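Local coordinates for periplasmic zinc-binding protein troA (Treponema pallidum, PDB 1K0F) that binds zinc with high affinity in the periplasm and delivers it to the TroABC ABC-transporter permease for import into the cytoplasm, at residues A[12-15]-A[16-20]; A[151-154]-A[155-158]. One frame throughout, in Å; residues are numbered along the deposited sequence.

From the N terminus, strand 4-7 leads into helix 10-20, which holds contact 1, and the chain continues into strand 25-28 to complete a beta-alpha-beta unit. Contact 2 comes much later, at the C-terminal end of the long helix 129-156. Each contact joins consecutive residues, so neither closes a long loop, and the two lie in series without nesting or crossing. Contact 1 and contact 2 have centres about 28 Å apart, and the nearest atoms of contact 1 and contact 2 are about 17 Å apart. The link between them is helix 129-156 itself: Phe132 and Tyr139, early in it, touch the helix of contact 1, whereas its last turn forms contact 2, beside helices 172-178 and 260-273.

Contact 1: residues A[12-15]-A[16-20]; sequences IADA and VKNIA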
ATOM      1  N   ILE A  12      -1.360   8.146  -1.018  1.00 28.26           N
ATOM      2  CA  ILE A  12      -1.083   9.365  -1.776  1.00 26.03           C
ATOM      3  C   ILE A  12      -1.662  10.543  -1.003  1.00 25.58           C
ATOM      4  O   ILE A  12      -0.999  11.564  -0.808  1.00 24.59           O
ATOM      5  CB  ILE A  12      -1.742   9.314  -3.179  1.00 23.84           C
ATOM      6  CG1 ILE A  12      -1.157   8.145  -3.979  1.00 23.30           C
ATOM      7  CG2 ILE A  12      -1.568  10.647  -3.883  1.00 21.94           C
ATOM      8  CD1 ILE A  12      -1.434   8.211  -5.446  1.00 21.86           C
ATOM      9  N   ALA A  13      -2.908  10.377  -0.563  1.00 25.66           N
ATOM     10  CA  ALA A  13      -3.619  11.400   0.193  1.00 26.10           C
ATOM     11  C   ALA A  13      -2.763  11.836   1.366  1.00 26.72           C
ATOM     12  O   ALA A  13      -2.742  13.017   1.732  1.00 26.13           O
ATOM     13  CB  ALA A  13      -4.957  10.856   0.696  1.00 24.52           C
ATOM     14  N   ASP A  14      -2.050  10.886   1.964  1.00 25.80           N
ATOM     15  CA  ASP A  14      -1.210  11.229   3.085  1.00 26.97           C
ATOM     16  C   ASP A  14      -0.097  12.143   2.621  1.00 27.04           C
ATOM     17  O   ASP A  14       0.167  13.173   3.236  1.00 28.37           O
ATOM     18  CB  ASP A  14      -0.609   9.997   3.730  1.00 28.18           C
ATOM     19  CG  ASP A  14       0.144  10.331   4.989  1.00 30.57           C
ATOM     20  OD1 ASP A  14      -0.516  10.666   5.999  1.00 32.34           O
ATOM     21  OD2 ASP A  14       1.393  10.282   4.970  1.00 31.77           O
ATOM     22  N   ALA A  15       0.550  11.770   1.526  1.00 24.97           N
ATOM     23  CA  ALA A  15       1.632  12.582   1.004  1.00 24.63           C
ATOM     24  C   ALA A  15       1.114  13.977   0.677  1.00 25.79           C
ATOM     25  O   ALA A  15       1.803  14.971   0.884  1.00 28.19           O
ATOM     26  CB  ALA A  15       2.205  11.934  -0.221  1.00 22.15           C
ATOM     27  N   VAL A  16      -0.112  14.049   0.175  1.00 25.75           N
ATOM     28  CA  VAL A  16      -0.714  15.326  -0.167  1.00 24.29           C
ATOM     29  C   VAL A  16      -0.891  16.154   1.110  1.00 22.37           C
ATOM     30  O   VAL A  16      -0.382  17.262   1.212  1.00 22.34           O
ATOM     31  CB  VAL A  16      -2.090  15.117  -0.850  1.00 25.70           C
ATOM     32  CG1 VAL A  16      -2.880  16.413  -0.868  1.00 26.29           C
ATOM     33  CG2 VAL A  16      -1.893  14.609  -2.264  1.00 26.94           C
ATOM     34  N   LYS A  17      -1.613  15.591   2.076  1.00 19.68           N
ATOM     35  CA  LYS A  17      -1.874  16.244   3.354  1.00 18.11           C
ATOM     36  C   LYS A  17      -0.633  16.902   3.954  1.00 17.45           C
ATOM     37  O   LYS A  17      -0.640  18.080   4.317  1.00 13.93           O
ATOM     38  CB  LYS A  17      -2.422  15.221   4.350  1.00 16.82           C
ATOM     39  CG  LYS A  17      -3.807  14.717   4.002  1.00 17.71           C
ATOM     40  CD  LYS A  17      -4.572  14.299   5.230  1.00 17.48           C
ATOM     41  CE  LYS A  17      -4.725  12.790   5.281  1.00 17.96           C
ATOM     42  NZ  LYS A  17      -6.154  12.388   5.225  1.00 20.58           N
ATOM     43  N   ASN A  18       0.433  16.121   4.050  1.00 18.93           N
ATOM     44  CA  ASN A  18       1.680  16.592   4.624  1.00 20.64           C
ATOM     45  C   ASN A  18       2.300  17.720   3.821  1.00 21.86           C
ATOM     46  O   ASN A  18       2.822  18.671   4.401  1.00 21.81           O
ATOM     47  CB  ASN A  18       2.659  15.433   4.734  1.00 20.22           C
ATOM     48  CG  ASN A  18       2.252  14.428   5.786  1.00 20.31           C
ATOM     49  OD1 ASN A  18       2.353  14.693   6.978  1.00 24.23           O
ATOM     50  ND2 ASN A  18       1.777  13.272   5.351  1.00 20.74           N
ATOM     51  N   ILE A  19       2.239  17.605   2.496  1.00 23.86           N
ATOM     52  CA  ILE A  19       2.802  18.601   1.577  1.00 26.82           C
ATOM     53  C   ILE A  19       1.904  19.814   1.337  1.00 28.67           C
ATOM     54  O   ILE A  19       2.281  20.935   1.653  1.00 31.27           O
ATOM     55  CB  ILE A  19       3.134  17.988   0.189  1.00 24.75           C
ATOM     56  CG1 ILE A  19       4.112  16.822   0.356  1.00 24.45           C
ATOM     57  CG2 ILE A  19       3.740  19.053  -0.709  1.00 22.65           C
ATOM     58  CD1 ILE A  19       4.083  15.833  -0.763  1.00 24.73           C
ATOM     59  N   ALA A  20       0.728  19.588   0.759  1.00 29.96           N
ATOM     60  CA  ALA A  20      -0.205  20.684   0.485  1.00 30.46           C
ATOM     61  C   ALA A  20      -0.855  21.229   1.749  1.00 30.08           C
ATOM     62  O   ALA A  20      -1.142  22.427   1.839  1.00 32.34           O
ATOM     63  CB  ALA A  20      -1.287  20.225  -0.490  1.00 30.60           C
TER
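Asn18 bends its amide back so that ND2 overlaps the carbonyl oxygen of Asp14, one turn earlier in the same helix. CG stands anti to the carbonyl carbon of Asn18 (chi1 -70°), and this turns the side chain back along the helix until ND2 is 2.7 Å from Asp14 O. The N-H is bent at 129°, so the bond is weak, a supplement to the nearly straight helical bond of 3.1 Å from Asn18 N to the same Asp14 O. One carbonyl oxygen thus takes a backbone and a side-chain donor from a single residue.

The Asp14 carboxylate rises beside this amide, with CG anti to the backbone N. Its OD2 comes to 3.0 Å from Asn18 ND2, the two planar groups being turned 71° against each other, and OD2 also takes part in a hydrogen bond with Tyr139 OH of helix 129-156.

The backbone ladder continues on either side. Val16 N bonds Ile12 O at 2.8 Å, Lys17 N reaches Ala13 O at 2.8 Å, and Ile19 N follows with Ala15 O at 3.1 Å. Apolar contacts are also made: Ile12 CG2 and Val16 CG2 approach to 4.3 Å, and both residues pack on Thr7 of strand 4-7. Ile19 CD1 lies 4.4 Å from Ala15 CB, and the Ile19 side chain packs on Phe132, Tyr118 and Leu121, at the junction of three helices.

Helix 10-20 is the crossover of a beta-alpha-beta unit. Val16 meets the sheet and, through Val117, helix 107-124, whereas helix 129-156 receives both the Asp14 carboxylate and apolar groups of Ala15, Ile19 and Ala20. Bonded to the Tyr139 hydroxyl, that buried carboxylate may favour its charged form.

Contact 2: residues A[151-154]-A[155-158]; sequences RRKA and QSLP
Lys153 O is held by two groups of Ser156. The backbone N donates to it at 2.7 Å with an N-H angle of 133°, approaching from above the carbonyl plane and not on a lone pair. The hydroxyl OG donates to the same oxygen; its modelled separation is very short, so the exact length is doubtful. With chi1 at 76°, OG sits between the backbone N and the carbonyl carbon of its own residue, and from there it points back toward the preceding turn.

These bonds, and the next one, mark a change of pitch. Gln155 N still makes the ordinary alpha-helical bond to Arg151 O, at 2.8 Å, nearly in line with the carbonyl. One residue on, the bond from Ser156 N to Arg152 O is weak and, since that oxygen is less surely placed, doubtful; Ser156 N also bonds, at shorter range, the carbonyl three positions back. Leu157 N then bonds Ala154 O at 2.8 Å, again well above the carbonyl plane, which is the i to i+3 pattern of a tightened last turn. Ala154 O also receives a weak hydrogen bond from Arg162 NE, as does Leu157 O.

Leu157 then leaves the helix in an extended backbone conformation. Its side chain packs on Phe180, Val272, Leu275 and Ala276, while Ala154 rests on Phe180 and Tyr178. Long, weak ion pairs join Lys153 NZ to Asp269 and Arg151 NH1 to Asp147.

A final turn drawn into i to i+3 bonds and followed by an extended residue is a common way to end an alpha helix, here the long backbone helix characteristic of this family of metal-binding proteins.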
ATOM      1  N   ARG A 151      13.581  -1.268   8.676  1.00 48.99           N
ATOM      2  CA  ARG A 151      14.703  -2.153   8.421  1.00 50.76           C
ATOM      3  C   ARG A 151      15.234  -2.595   9.776  1.00 50.60           C
ATOM      4  O   ARG A 151      15.406  -3.787  10.018  1.00 51.46           O
ATOM      5  CB  ARG A 151      15.805  -1.454   7.625  1.00 52.70           C
ATOM      6  CG  ARG A 151      16.699  -2.448   6.876  1.00 57.15           C
ATOM      7  CD  ARG A 151      17.607  -1.767   5.851  1.00 60.90           C
ATOM      8  NE  ARG A 151      17.506  -2.375   4.525  1.00 61.03           N
ATOM      9  CZ  ARG A 151      17.047  -1.739   3.450  1.00 62.04           C
ATOM     10  NH1 ARG A 151      16.643  -0.475   3.541  1.00 61.59           N
ATOM     11  NH2 ARG A 151      16.992  -2.362   2.280  1.00 63.75           N
ATOM     12  N   ARG A 152      15.488  -1.632  10.657  1.00 50.26           N
ATOM     13  CA  ARG A 152      15.967  -1.943  11.995  1.00 49.98           C
ATOM     14  C   ARG A 152      15.034  -3.020  12.522  1.00 50.67           C
ATOM     15  O   ARG A 152      15.445  -4.153  12.765  1.00 51.61           O
ATOM     16  CB  ARG A 152      15.890  -0.701  12.889  1.00 49.86           C
ATOM     17  CG  ARG A 152      16.043  -0.982  14.388  1.00 49.15           C
ATOM     18  CD  ARG A 152      16.121   0.311  15.197  1.00 48.28           C
ATOM     19  NE  ARG A 152      15.365   1.392  14.566  1.00 48.41           N
ATOM     20  CZ  ARG A 152      15.371   2.655  14.980  1.00 48.62           C
ATOM     21  NH1 ARG A 152      16.096   3.017  16.030  1.00 50.49           N
ATOM     22  NH2 ARG A 152      14.646   3.563  14.344  1.00 48.09           N
ATOM     23  N   LYS A 153      13.766  -2.648  12.673  1.00 50.97           N
ATOM     24  CA  LYS A 153      12.723  -3.551  13.148  1.00 50.57           C
ATOM     25  C   LYS A 153      12.829  -4.932  12.503  1.00 50.05           C
ATOM     26  O   LYS A 153      12.946  -5.944  13.191  1.00 49.92           O
ATOM     27  CB  LYS A 153      11.349  -2.951  12.853  1.00 49.96           C
ATOM     28  CG  LYS A 153      10.736  -2.242  14.036  1.00 50.60           C
ATOM     29  CD  LYS A 153      10.192  -3.245  15.030  1.00 51.47           C
ATOM     30  CE  LYS A 153       9.515  -2.556  16.197  1.00 53.44           C
ATOM     31  NZ  LYS A 153       8.582  -3.478  16.907  1.00 56.05           N
ATOM     32  N   ALA A 154      12.790  -4.973  11.179  1.00 49.55           N
ATOM     33  CA  ALA A 154      12.889  -6.241  10.473  1.00 50.41           C
ATOM     34  C   ALA A 154      14.111  -7.004  10.972  1.00 51.22           C
ATOM     35  O   ALA A 154      14.052  -8.215  11.186  1.00 51.13           O
ATOM     36  CB  ALA A 154      12.990  -6.001   8.976  1.00 49.75           C
ATOM     37  N   GLN A 155      15.212  -6.280  11.170  1.00 52.44           N
ATOM     38  CA  GLN A 155      16.470  -6.866  11.635  1.00 52.42           C
ATOM     39  C   GLN A 155      16.298  -7.531  12.993  1.00 51.12           C
ATOM     40  O   GLN A 155      16.997  -8.489  13.324  1.00 50.44           O
ATOM     41  CB  GLN A 155      17.565  -5.787  11.736  1.00 53.81           C
ATOM     42  CG  GLN A 155      18.586  -5.786  10.606  1.00 55.81           C
ATOM     43  CD  GLN A 155      18.760  -7.141   9.962  1.00 56.78           C
ATOM     44  OE1 GLN A 155      19.051  -8.132  10.641  1.00 57.89           O
ATOM     45  NE2 GLN A 155      18.569  -7.203   8.649  1.00 56.51           N
ATOM     46  N   SER A 156      15.365  -7.013  13.778  1.00 48.93           N
ATOM     47  CA  SER A 156      15.111  -7.563  15.097  1.00 48.23           C
ATOM     48  C   SER A 156      14.573  -8.985  14.986  1.00 47.92           C
ATOM     49  O   SER A 156      14.579  -9.744  15.960  1.00 48.32           O
ATOM     50  CB  SER A 156      14.106  -6.684  15.842  1.00 48.88           C
ATOM     51  OG  SER A 156      12.791  -6.898  15.362  1.00 48.97           O
ATOM     52  N   LEU A 157      14.117  -9.352  13.793  1.00 46.75           N
ATOM     53  CA  LEU A 157      13.565 -10.682  13.581  1.00 45.18           C
ATOM     54  C   LEU A 157      14.525 -11.622  12.887  1.00 44.82           C
ATOM     55  O   LEU A 157      14.849 -11.431  11.722  1.00 45.13           O
ATOM     56  CB  LEU A 157      12.285 -10.606  12.756  1.00 43.99           C
ATOM     57  CG  LEU A 157      11.233 -11.613  13.200  1.00 42.87           C
ATOM     58  CD1 LEU A 157      10.609 -11.122  14.491  1.00 40.46           C
ATOM     59  CD2 LEU A 157      10.186 -11.792  12.112  1.00 43.20           C
ATOM     60  N   PRO A 158      14.996 -12.658  13.597  1.00 44.79           N
ATOM     61  CA  PRO A 158      15.925 -13.617  12.996  1.00 45.02           C
ATOM     62  C   PRO A 158      15.462 -13.965  11.581  1.00 45.44           C
ATOM     63  O   PRO A 158      14.264 -14.090  11.337  1.00 46.02           O
ATOM     64  CB  PRO A 158      15.866 -14.805  13.946  1.00 45.39           C
ATOM     65  CG  PRO A 158      15.561 -14.186  15.277  1.00 44.44           C
ATOM     66  CD  PRO A 158      14.696 -12.982  15.005  1.00 44.99           C
TER